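Local atomic coordinates of glycosyl hydrolase (Streptomyces cattleya, PDB entry 7LR8), a protein that probably hydrolyses the beta-1,4 bond between mannose and N-acetylglucosamine in fragments of the N-glycan core, as a family 5 glycoside hydrolase. Residues B[94-99]-B[148-153]; B[152-157]-B[195-200]; B[222-227]-B[265-270]. The protein carries 1 engineered substitution. All coordinates share one frame; numbering follows the deposited sequence.

Contact 1: B[94-99]-B[148-153]; sequences DGLQGH and MTVGNA. Engineered in segment 148-153: Ala153 (natural residue Glu). With NAG (2-acetamido-2-deoxy-beta-D-glucopyranose), chain D; BMA (beta-D-mannopyranose), chain C.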
loop_
_atom_site.group_PDB
_atom_site.type_symbol
_atom_site.label_atom_id
_atom_site.label_comp_id
_atom_site.label_asym_id
_atom_site.label_seq_id
_atom_site.Cartn_x
_atom_site.Cartn_y
_atom_site.Cartn_z
ATOM N N ASP B 94 13.812 5.854 -11.635
ATOM C CA ASP B 94 13.945 5.076 -10.404
ATOM C C ASP B 94 12.856 4.010 -10.364
ATOM O O ASP B 94 11.675 4.318 -10.531
ATOM C CB ASP B 94 13.822 5.974 -9.172
ATOM C CG ASP B 94 15.115 6.681 -8.826
ATOM O OD1 ASP B 94 15.683 7.369 -9.698
ATOM O OD2 ASP B 94 15.558 6.577 -7.661
ATOM N N GLY B 95 13.244 2.767 -10.108
ATOM C CA GLY B 95 12.248 1.715 -10.154
ATOM C C GLY B 95 11.445 1.476 -8.887
ATOM O O GLY B 95 10.219 1.632 -8.878
ATOM N N LEU B 96 12.115 1.088 -7.803
ATOM C CA LEU B 96 11.426 0.547 -6.627
ATOM C C LEU B 96 11.133 1.638 -5.593
ATOM O O LEU B 96 11.863 1.818 -4.615
ATOM C CB LEU B 96 12.263 -0.573 -6.024
ATOM C CG LEU B 96 12.400 -1.801 -6.943
ATOM C CD1 LEU B 96 13.427 -2.766 -6.385
ATOM C CD2 LEU B 96 11.053 -2.497 -7.091
ATOM N N GLN B 97 10.018 2.362 -5.803
ATOM C CA GLN B 97 9.426 3.249 -4.790
ATOM C C GLN B 97 8.134 2.588 -4.327
ATOM O O GLN B 97 7.101 2.704 -4.990
ATOM C CB GLN B 97 9.137 4.651 -5.326
ATOM C CG GLN B 97 10.369 5.491 -5.593
ATOM C CD GLN B 97 11.084 4.998 -6.839
ATOM O OE1 GLN B 97 12.242 4.602 -6.782
ATOM N NE2 GLN B 97 10.375 4.988 -7.962
ATOM N N GLY B 98 8.173 1.957 -3.158
ATOM C CA GLY B 98 9.289 2.109 -2.247
ATOM C C GLY B 98 9.081 3.379 -1.449
ATOM O O GLY B 98 7.945 3.783 -1.190
ATOM N N HIS B 99 10.164 4.057 -1.095
ATOM C CA HIS B 99 10.079 5.232 -0.236
ATOM C C HIS B 99 10.065 6.532 -1.036
ATOM O O HIS B 99 10.901 6.730 -1.922
ATOM C CB HIS B 99 11.241 5.276 0.747
ATOM C CG HIS B 99 11.083 6.359 1.764
ATOM N ND1 HIS B 99 10.275 6.208 2.868
ATOM C CD2 HIS B 99 11.551 7.633 1.807
ATOM C CE1 HIS B 99 10.291 7.324 3.577
ATOM N NE2 HIS B 99 11.054 8.205 2.952
ATOM N N MET B 148 18.339 3.191 -15.604
ATOM C CA MET B 148 17.574 2.951 -14.386
ATOM C C MET B 148 18.408 3.225 -13.144
ATOM O O MET B 148 19.605 2.927 -13.110
ATOM C CB MET B 148 17.093 1.495 -14.306
ATOM C CG MET B 148 16.316 0.981 -15.487
ATOM S SD MET B 148 14.728 1.785 -15.662
ATOM C CE MET B 148 13.921 1.392 -14.123
ATOM N N THR B 149 17.755 3.756 -12.109
ATOM C CA THR B 149 18.233 3.664 -10.738
ATOM C C THR B 149 17.363 2.628 -10.039
ATOM O O THR B 149 16.143 2.643 -10.206
ATOM C CB THR B 149 18.145 5.025 -10.037
ATOM O OG1 THR B 149 19.006 5.961 -10.704
ATOM C CG2 THR B 149 18.574 4.923 -8.576
ATOM N N VAL B 150 17.987 1.704 -9.297
ATOM C CA VAL B 150 17.236 0.559 -8.772
ATOM C C VAL B 150 16.006 1.024 -7.992
ATOM O O VAL B 150 14.888 0.543 -8.225
ATOM C CB VAL B 150 18.146 -0.345 -7.922
ATOM C CG1 VAL B 150 17.301 -1.353 -7.127
ATOM C CG2 VAL B 150 19.147 -1.064 -8.823
ATOM N N GLY B 151 16.186 1.985 -7.086
ATOM C CA GLY B 151 15.053 2.559 -6.362
ATOM C C GLY B 151 15.537 3.655 -5.431
ATOM O O GLY B 151 16.694 3.675 -5.002
ATOM N N ASN B 152 14.621 4.565 -5.118
ATOM C CA ASN B 152 14.991 5.770 -4.370
ATOM C C ASN B 152 15.287 5.409 -2.917
ATOM O O ASN B 152 14.371 5.199 -2.115
ATOM C CB ASN B 152 13.876 6.809 -4.430
ATOM C CG ASN B 152 14.157 7.985 -3.523
ATOM O OD1 ASN B 152 15.248 8.529 -3.571
ATOM N ND2 ASN B 152 13.199 8.345 -2.661
ATOM N N ALA B 153 16.573 5.342 -2.567
ATOM C CA ALA B 153 16.996 5.088 -1.193
ATOM C C ALA B 153 16.309 3.846 -0.634
ATOM O O ALA B 153 15.769 3.851 0.478
ATOM C CB ALA B 153 16.724 6.309 -0.297
HETATM C C1 NAG D . 15.158 10.522 5.299
HETATM C C2 NAG D . 13.719 10.656 4.800
HETATM C C3 NAG D . 13.659 10.460 3.279
HETATM C C4 NAG D . 14.671 11.354 2.564
HETATM C C5 NAG D . 16.051 11.105 3.178
HETATM C C6 NAG D . 17.168 11.943 2.607
HETATM C C7 NAG D . 11.703 10.010 6.063
HETATM C C8 NAG D . 10.971 8.876 6.727
HETATM N N2 NAG D . 12.864 9.694 5.478
HETATM O O1 NAG D . 15.195 10.831 6.652
HETATM O O3 NAG D . 12.345 10.725 2.806
HETATM O O4 NAG D . 14.642 11.035 1.173
HETATM O O5 NAG D . 16.000 11.407 4.578
HETATM O O6 NAG D . 18.425 11.527 3.125
HETATM O O7 NAG D . 11.257 11.157 6.052
HETATM C C1 BMA C . 14.977 12.084 0.216
HETATM C C2 BMA C . 14.117 11.900 -1.076
HETATM C C3 BMA C . 12.654 12.046 -0.712
HETATM C C4 BMA C . 12.435 13.327 0.203
HETATM C C5 BMA C . 13.724 14.192 0.284
HETATM C C6 BMA C . 13.603 15.370 1.225
HETATM O O2 BMA C . 14.326 10.629 -1.672
HETATM O O3 BMA C . 12.148 10.824 -0.117
HETATM O O4 BMA C . 11.395 14.085 -0.351
HETATM O O5 BMA C . 14.809 13.397 0.799
HETATM O O6 BMA C . 13.343 14.839 2.548
HETATM O O HOH W 1 12.534 3.047 -2.216
#

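Contact 2: B[152-157]-B[195-200]; sequences NAINQF and HAEYDA. Engineered in segment 152-157: Ala153 (natural residue Glu). With BMA (beta-D-mannopyranose), chain C.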
loop_
_atom_site.group_PDB
_atom_site.type_symbol
_atom_site.label_atom_id
_atom_site.label_comp_id
_atom_site.label_asym_id
_atom_site.label_seq_id
_atom_site.Cartn_x
_atom_site.Cartn_y
_atom_site.Cartn_z
ATOM N N ASN B 152 14.621 4.565 -5.118
ATOM C CA ASN B 152 14.991 5.770 -4.370
ATOM C C ASN B 152 15.287 5.409 -2.917
ATOM O O ASN B 152 14.371 5.199 -2.115
ATOM C CB ASN B 152 13.876 6.809 -4.430
ATOM C CG ASN B 152 14.157 7.985 -3.523
ATOM O OD1 ASN B 152 15.248 8.529 -3.571
ATOM N ND2 ASN B 152 13.199 8.345 -2.661
ATOM N N ALA B 153 16.573 5.342 -2.567
ATOM C CA ALA B 153 16.996 5.088 -1.193
ATOM C C ALA B 153 16.309 3.846 -0.634
ATOM O O ALA B 153 15.769 3.851 0.478
ATOM C CB ALA B 153 16.724 6.309 -0.297
ATOM N N ILE B 154 16.339 2.761 -1.419
ATOM C CA ILE B 154 15.731 1.509 -0.983
ATOM C C ILE B 154 16.392 1.003 0.290
ATOM O O ILE B 154 15.754 0.291 1.073
ATOM C CB ILE B 154 15.793 0.448 -2.111
ATOM C CG1 ILE B 154 14.817 -0.702 -1.824
ATOM C CG2 ILE B 154 17.204 -0.096 -2.287
ATOM C CD1 ILE B 154 13.386 -0.364 -2.167
ATOM N N ASN B 155 17.649 1.391 0.539
ATOM C CA ASN B 155 18.328 1.001 1.772
ATOM C C ASN B 155 17.585 1.440 3.025
ATOM O O ASN B 155 17.860 0.900 4.102
ATOM C CB ASN B 155 19.769 1.548 1.813
ATOM C CG ASN B 155 19.855 3.088 1.861
ATOM O OD1 ASN B 155 19.148 3.803 1.146
ATOM N ND2 ASN B 155 20.751 3.586 2.695
ATOM N N GLN B 156 16.670 2.413 2.933
ATOM C CA GLN B 156 15.972 2.822 4.150
ATOM C C GLN B 156 15.022 1.746 4.673
ATOM O O GLN B 156 14.577 1.853 5.816
ATOM C CB GLN B 156 15.217 4.144 3.929
ATOM C CG GLN B 156 13.967 4.031 3.053
ATOM C CD GLN B 156 12.679 3.953 3.844
ATOM O OE1 GLN B 156 12.480 4.682 4.808
ATOM N NE2 GLN B 156 11.789 3.055 3.427
ATOM N N PHE B 157 14.730 0.704 3.891
ATOM C CA PHE B 157 13.932 -0.406 4.394
ATOM C C PHE B 157 14.753 -1.425 5.172
ATOM O O PHE B 157 14.166 -2.364 5.727
ATOM C CB PHE B 157 13.226 -1.127 3.237
ATOM C CG PHE B 157 12.113 -0.329 2.612
ATOM C CD1 PHE B 157 10.860 -0.269 3.221
ATOM C CD2 PHE B 157 12.310 0.337 1.399
ATOM C CE1 PHE B 157 9.827 0.452 2.643
ATOM C CE2 PHE B 157 11.288 1.071 0.821
ATOM C CZ PHE B 157 10.039 1.122 1.445
ATOM N N HIS B 195 22.460 2.304 -8.565
ATOM C CA HIS B 195 21.592 2.300 -7.401
ATOM C C HIS B 195 21.944 3.528 -6.577
ATOM O O HIS B 195 23.020 4.111 -6.739
ATOM C CB HIS B 195 21.743 0.997 -6.589
ATOM C CG HIS B 195 23.048 0.883 -5.866
ATOM N ND1 HIS B 195 23.171 1.126 -4.515
ATOM C CD2 HIS B 195 24.284 0.552 -6.305
ATOM C CE1 HIS B 195 24.428 0.953 -4.152
ATOM N NE2 HIS B 195 25.124 0.600 -5.219
ATOM N N ALA B 196 21.018 3.943 -5.709
ATOM C CA ALA B 196 21.115 5.243 -5.045
ATOM C C ALA B 196 20.637 5.088 -3.612
ATOM O O ALA B 196 19.437 4.919 -3.374
ATOM C CB ALA B 196 20.286 6.302 -5.769
ATOM N N GLU B 197 21.565 5.152 -2.669
ATOM C CA GLU B 197 21.256 4.912 -1.264
ATOM C C GLU B 197 21.383 6.204 -0.462
ATOM O O GLU B 197 22.261 7.031 -0.735
ATOM C CB GLU B 197 22.184 3.839 -0.687
ATOM C CG GLU B 197 22.334 2.581 -1.576
ATOM C CD GLU B 197 21.006 1.971 -2.012
ATOM O OE1 GLU B 197 20.962 1.325 -3.088
ATOM O OE2 GLU B 197 20.002 2.120 -1.290
ATOM N N TYR B 198 20.499 6.382 0.521
ATOM C CA TYR B 198 20.565 7.581 1.350
ATOM C C TYR B 198 21.737 7.486 2.329
ATOM O O TYR B 198 22.373 6.440 2.471
ATOM C CB TYR B 198 19.232 7.825 2.056
ATOM C CG TYR B 198 19.087 7.279 3.463
ATOM C CD1 TYR B 198 18.773 5.945 3.687
ATOM C CD2 TYR B 198 19.207 8.124 4.568
ATOM C CE1 TYR B 198 18.615 5.450 4.976
ATOM C CE2 TYR B 198 19.045 7.642 5.855
ATOM C CZ TYR B 198 18.748 6.305 6.050
ATOM O OH TYR B 198 18.591 5.843 7.341
ATOM N N ASP B 199 22.038 8.609 3.001
ATOM C CA ASP B 199 23.363 8.788 3.598
ATOM C C ASP B 199 23.657 7.839 4.760
ATOM O O ASP B 199 24.797 7.838 5.240
ATOM C CB ASP B 199 23.585 10.262 4.015
ATOM C CG ASP B 199 22.604 10.763 5.082
ATOM O OD1 ASP B 199 22.098 9.954 5.896
ATOM O OD2 ASP B 199 22.347 11.992 5.096
ATOM N N ALA B 200 22.695 7.023 5.210
ATOM C CA ALA B 200 23.040 5.936 6.127
ATOM C C ALA B 200 24.131 5.043 5.548
ATOM O O ALA B 200 24.928 4.463 6.298
ATOM C CB ALA B 200 21.807 5.089 6.439
HETATM C C1 BMA C . 14.977 12.084 0.216
HETATM C C2 BMA C . 14.117 11.900 -1.076
HETATM C C3 BMA C . 12.654 12.046 -0.712
HETATM C C4 BMA C . 12.435 13.327 0.203
HETATM C C5 BMA C . 13.724 14.192 0.284
HETATM C C6 BMA C . 13.603 15.370 1.225
HETATM O O2 BMA C . 14.326 10.629 -1.672
HETATM O O3 BMA C . 12.148 10.824 -0.117
HETATM O O4 BMA C . 11.395 14.085 -0.351
HETATM O O5 BMA C . 14.809 13.397 0.799
HETATM O O6 BMA C . 13.343 14.839 2.548
#

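Contact 3: B[222-227]-B[265-270]; sequences AVHSWV and WLQEVG. With BMA (beta-D-mannopyranose), chain C; NAG (2-acetamido-2-deoxy-beta-D-glucopyranose), chain D.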
loop_
_atom_site.group_PDB
_atom_site.type_symbol
_atom_site.label_atom_id
_atom_site.label_comp_id
_atom_site.label_asym_id
_atom_site.label_seq_id
_atom_site.Cartn_x
_atom_site.Cartn_y
_atom_site.Cartn_z
ATOM N N ALA B 222 25.955 7.349 -6.696
ATOM C CA ALA B 222 24.924 8.347 -6.458
ATOM C C ALA B 222 24.958 8.766 -4.997
ATOM O O ALA B 222 24.998 7.912 -4.107
ATOM C CB ALA B 222 23.543 7.810 -6.831
ATOM N N VAL B 223 24.971 10.072 -4.752
ATOM C CA VAL B 223 24.863 10.604 -3.397
ATOM C C VAL B 223 23.674 11.553 -3.337
ATOM O O VAL B 223 23.352 12.252 -4.310
ATOM C CB VAL B 223 26.153 11.321 -2.937
ATOM C CG1 VAL B 223 27.299 10.315 -2.805
ATOM C CG2 VAL B 223 26.520 12.434 -3.898
ATOM N N HIS B 224 23.016 11.563 -2.175
ATOM C CA HIS B 224 21.866 12.416 -1.899
ATOM C C HIS B 224 22.214 13.275 -0.688
ATOM O O HIS B 224 22.389 12.740 0.412
ATOM C CB HIS B 224 20.617 11.579 -1.600
ATOM C CG HIS B 224 20.190 10.675 -2.718
ATOM N ND1 HIS B 224 19.374 9.582 -2.506
ATOM C CD2 HIS B 224 20.442 10.705 -4.050
ATOM C CE1 HIS B 224 19.142 8.978 -3.658
ATOM N NE2 HIS B 224 19.786 9.633 -4.610
ATOM N N SER B 225 22.303 14.600 -0.881
ATOM C CA SER B 225 22.836 15.499 0.146
ATOM C C SER B 225 21.712 16.276 0.828
ATOM O O SER B 225 21.070 17.130 0.204
ATOM C CB SER B 225 23.845 16.466 -0.458
ATOM O OG SER B 225 24.341 17.316 0.562
ATOM N N TRP B 226 21.516 16.021 2.121
ATOM C CA TRP B 226 20.394 16.589 2.868
ATOM C C TRP B 226 20.888 17.081 4.218
ATOM O O TRP B 226 21.159 16.272 5.116
ATOM C CB TRP B 226 19.277 15.556 3.031
ATOM C CG TRP B 226 18.590 15.317 1.742
ATOM C CD1 TRP B 226 18.728 14.232 0.917
ATOM C CD2 TRP B 226 17.676 16.200 1.098
ATOM N NE1 TRP B 226 17.932 14.382 -0.196
ATOM C CE2 TRP B 226 17.296 15.598 -0.120
ATOM C CE3 TRP B 226 17.167 17.460 1.416
ATOM C CZ2 TRP B 226 16.391 16.197 -0.994
ATOM C CZ3 TRP B 226 16.268 18.062 0.541
ATOM C CH2 TRP B 226 15.899 17.438 -0.649
ATOM N N VAL B 227 20.971 18.411 4.375
ATOM C CA VAL B 227 21.595 18.993 5.565
ATOM C C VAL B 227 20.700 18.980 6.796
ATOM O O VAL B 227 21.127 19.460 7.852
ATOM C CB VAL B 227 22.091 20.428 5.274
ATOM C CG1 VAL B 227 23.152 20.400 4.181
ATOM C CG2 VAL B 227 20.952 21.353 4.890
ATOM N N TRP B 265 27.476 11.142 -9.003
ATOM C CA TRP B 265 26.254 11.856 -9.367
ATOM C C TRP B 265 25.612 12.406 -8.096
ATOM O O TRP B 265 25.132 11.643 -7.256
ATOM C CB TRP B 265 25.307 10.920 -10.121
ATOM C CG TRP B 265 24.035 11.554 -10.638
ATOM C CD1 TRP B 265 23.629 12.857 -10.488
ATOM C CD2 TRP B 265 23.011 10.902 -11.391
ATOM N NE1 TRP B 265 22.413 13.046 -11.106
ATOM C CE2 TRP B 265 22.011 11.857 -11.657
ATOM C CE3 TRP B 265 22.832 9.585 -11.857
ATOM C CZ2 TRP B 265 20.864 11.550 -12.389
ATOM C CZ3 TRP B 265 21.699 9.288 -12.579
ATOM C CH2 TRP B 265 20.721 10.256 -12.828
ATOM N N LEU B 266 25.616 13.731 -7.938
ATOM C CA LEU B 266 24.831 14.348 -6.869
ATOM C C LEU B 266 23.377 14.318 -7.313
ATOM O O LEU B 266 22.865 15.250 -7.933
ATOM C CB LEU B 266 25.317 15.769 -6.592
ATOM C CG LEU B 266 24.535 16.492 -5.509
ATOM C CD1 LEU B 266 24.707 15.803 -4.157
ATOM C CD2 LEU B 266 25.020 17.952 -5.444
ATOM N N GLN B 267 22.712 13.197 -7.029
ATOM C CA GLN B 267 21.407 12.899 -7.586
ATOM C C GLN B 267 20.264 13.508 -6.795
ATOM O O GLN B 267 19.141 13.576 -7.312
ATOM C CB GLN B 267 21.234 11.375 -7.673
ATOM C CG GLN B 267 20.145 10.922 -8.599
ATOM C CD GLN B 267 19.933 9.430 -8.509
ATOM O OE1 GLN B 267 19.833 8.882 -7.409
ATOM N NE2 GLN B 267 19.873 8.761 -9.656
ATOM N N GLU B 268 20.525 13.948 -5.565
ATOM C CA GLU B 268 19.595 14.783 -4.813
ATOM C C GLU B 268 20.371 15.826 -4.041
ATOM O O GLU B 268 21.376 15.514 -3.398
ATOM C CB GLU B 268 18.755 13.998 -3.802
ATOM C CG GLU B 268 17.783 13.046 -4.438
ATOM C CD GLU B 268 17.057 12.202 -3.408
ATOM O OE1 GLU B 268 17.160 12.518 -2.197
ATOM O OE2 GLU B 268 16.397 11.231 -3.819
ATOM N N VAL B 269 19.882 17.060 -4.098
ATOM C CA VAL B 269 20.337 18.132 -3.219
ATOM C C VAL B 269 19.180 19.113 -3.145
ATOM O O VAL B 269 18.559 19.424 -4.169
ATOM C CB VAL B 269 21.633 18.805 -3.716
ATOM C CG1 VAL B 269 21.511 19.257 -5.185
ATOM C CG2 VAL B 269 21.986 20.005 -2.799
ATOM N N GLY B 270 18.845 19.575 -1.942
ATOM C CA GLY B 270 17.730 20.485 -1.790
ATOM C C GLY B 270 17.925 21.394 -0.598
ATOM O O GLY B 270 18.885 21.261 0.165
HETATM C C1 BMA C . 14.977 12.084 0.216
HETATM C C2 BMA C . 14.117 11.900 -1.076
HETATM C C3 BMA C . 12.654 12.046 -0.712
HETATM C C4 BMA C . 12.435 13.327 0.203
HETATM C C5 BMA C . 13.724 14.192 0.284
HETATM C C6 BMA C . 13.603 15.370 1.225
HETATM O O2 BMA C . 14.326 10.629 -1.672
HETATM O O3 BMA C . 12.148 10.824 -0.117
HETATM O O4 BMA C . 11.395 14.085 -0.351
HETATM O O5 BMA C . 14.809 13.397 0.799
HETATM O O6 BMA C . 13.343 14.839 2.548
HETATM C C1 NAG D . 15.158 10.522 5.299
HETATM C C2 NAG D . 13.719 10.656 4.800
HETATM C C3 NAG D . 13.659 10.460 3.279
HETATM C C4 NAG D . 14.671 11.354 2.564
HETATM C C5 NAG D . 16.051 11.105 3.178
HETATM C C6 NAG D . 17.168 11.943 2.607
HETATM C C7 NAG D . 11.703 10.010 6.063
HETATM C C8 NAG D . 10.971 8.876 6.727
HETATM N N2 NAG D . 12.864 9.694 5.478
HETATM O O1 NAG D . 15.195 10.831 6.652
HETATM O O3 NAG D . 12.345 10.725 2.806
HETATM O O4 NAG D . 14.642 11.035 1.173
HETATM O O5 NAG D . 16.000 11.407 4.578
HETATM O O6 NAG D . 18.425 11.527 3.125
HETATM O O7 NAG D . 11.257 11.157 6.052
HETATM O O HOH W 2 17.017 9.835 -0.777
HETATM O O HOH W 3 20.664 19.667 1.462
#

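Contact 1: B[94-99]-B[148-153]
Gln97 and Asn152 meet at the C-terminal ends of two neighbouring parallel strands, 90-94 and 145-152, of a (beta/alpha)8 barrel; Gln97 is already past its strand. One parallel bridge, Asp94 with Thr149, is followed by two backbone bonds as 94-99 leaves its strand: Gly95 N donates to Thr149 O at 2.9 Å, and Leu96 N reaches a lone pair of Val150 O at 2.9 Å. Beside these bonds, Asp94 OD1 lies against Thr149 CB, although its salt bridge is with Arg54.

The Gln97 side chain folds back over this backbone. From CB, a chi1 of -71° sets CG beside its own backbone N, where it packs on Asn152 CB at 3.9 Å. A bend at chi2 (73°) then turns the amide so that CD and OE1 come down on Gly151 and Asn152. OE1 takes the Asn152 N-H on a lone pair in the carbonyl plane, 2.9 Å from Asn152 N. The other arm, NE2, donates almost straight to Asp94 O at 3.0 Å, coming from above that carbonyl plane, and also bonds Pro57 O. With a leucine in its place, Asn152 N and Asp94 O would probably both lose this partner and the turn be less firmly tied to the neighbouring strand.

Gly98 follows a cis peptide bond. A water bonded to Leu96 O, His99 N and Asn152 O bridges the loop to the strand end. There the loop enters the glycan pocket: the His99 ring holds NAG O3 at its edge through NE2 at 2.8 Å. Asn152 ND2 serves both loop and sugar, donating to His99 O at 2.9 Å and to BMA O2 at 2.7 Å.

Contact 2: B[152-157]-B[195-200]
Asn155 grips Glu197 and Tyr198 where the chain leaves two adjacent strands of the (beta/alpha)8 barrel, 145-152 and 194-196; residues 154-157 form a short 3-10 turn here. Along 195-200, His195 holds one oxygen of Glu197 from within its own segment: its ND1 donates, close to the ring plane, to the anti lone pair of Glu197 OE1 at 2.6 Å, while NE2 bonds His213 O. Ala196 supplies its carbonyl, to which engineered Ala153 (glutamate in the natural protein) makes a weak bond, 3.0 Å from N to Ala196 O.

Glu197 bends at chi2 (-51°), which carries its carboxylate back to the start of the 3-10 turn. OE2 is approached by Asn155 N at 3.1 Å, nearly head-on to its C-O bond, so the two carboxylate oxygens are divided between His195 and the turn. Asn155 OD1 is equally near OE2, but both are acceptors; the two side chains run antiparallel alongside each other, with amide and carboxylate planes 80° apart.

Tyr198 is held at its backbone by both ends of the same amide. Asn155 CG sits between its own backbone N and carbonyl carbon (chi1 65°), which aims the amide at the Tyr198 backbone: OD1 accepts from Tyr198 N at 3.0 Å and ND2 donates to Tyr198 O at 3.3 Å, from above that carbonyl plane; His207 is the stronger partner of ND2. The Tyr198 side chain, part of the glycan pocket, rests on Ala153 and on the turn: its CB lies 3.8 Å from Ala153 CB, and CE1 meets Gln156 CB. Gln156 itself bonds Trp113 of the second subunit through OE1. The chain then enters helix 200-203, where Ala200 CB approaches Asn155 ND2 at 4.2 Å.

Contact 3: B[222-227]-B[265-270]
Val223 and His224 pair with Leu266 and Glu268 in a parallel strand contact of the (beta/alpha)8 barrel, joining strands 221-225 and 264-269 at 13° between their local axes. The register slips by one residue between Val223 and His224, a beta bulge. Its evidence lies in the bonds: Val223 N donates to Trp265 O and Val223 O accepts from Gln267 N, whereas the next rung is Ser225 N to Glu268 O at 2.8 Å. Leu266, at the centre of an inverse gamma turn, packs CD1 on Val223 CG2.

The bulge lets His224 meet two consecutive side chains. Its NE2 points straight at a lone pair of Gln267 OE1, 2.9 Å away and in the ring plane, which fixes the ring's rotation. Over one face the Glu268 carboxylate stacks, planes 3° apart.

Glu268 OE1 also receives Trp226 NE1 at 2.8 Å. The indole is sandwiched, with Gly270 N over one face and BMA O5 over the other, 3.3 Å above the plane. Glu268 occupies the place where family 5 enzymes carry their nucleophile, consistent with OE1 lying 3.3 Å from BMA C1.

All three contacts belong to one barrel and converge on the disaccharide at the C-terminal ends of its strands. Contacts 1 and 2 are consecutive, sharing Asn152 and Ala153, with centres about 9 Å apart. The centre of contact 3 lies about 11 Å from that of contact 2 and about 15 Å from that of contact 1, yet a probable hydrogen bond from Gln267 NE2 to Thr149 OG1 (3.1 Å) crosses the barrel interior. Arg54 ties Asp94 and Asn152 to Glu268. The engineered Ala153 stands where the family usually has its acid/base glutamate; its CB lies 5.4 Å from the linking NAG O4 and Glu268 OE1 approaches BMA C1, consistent with presumed catalytic positions flanking that linkage.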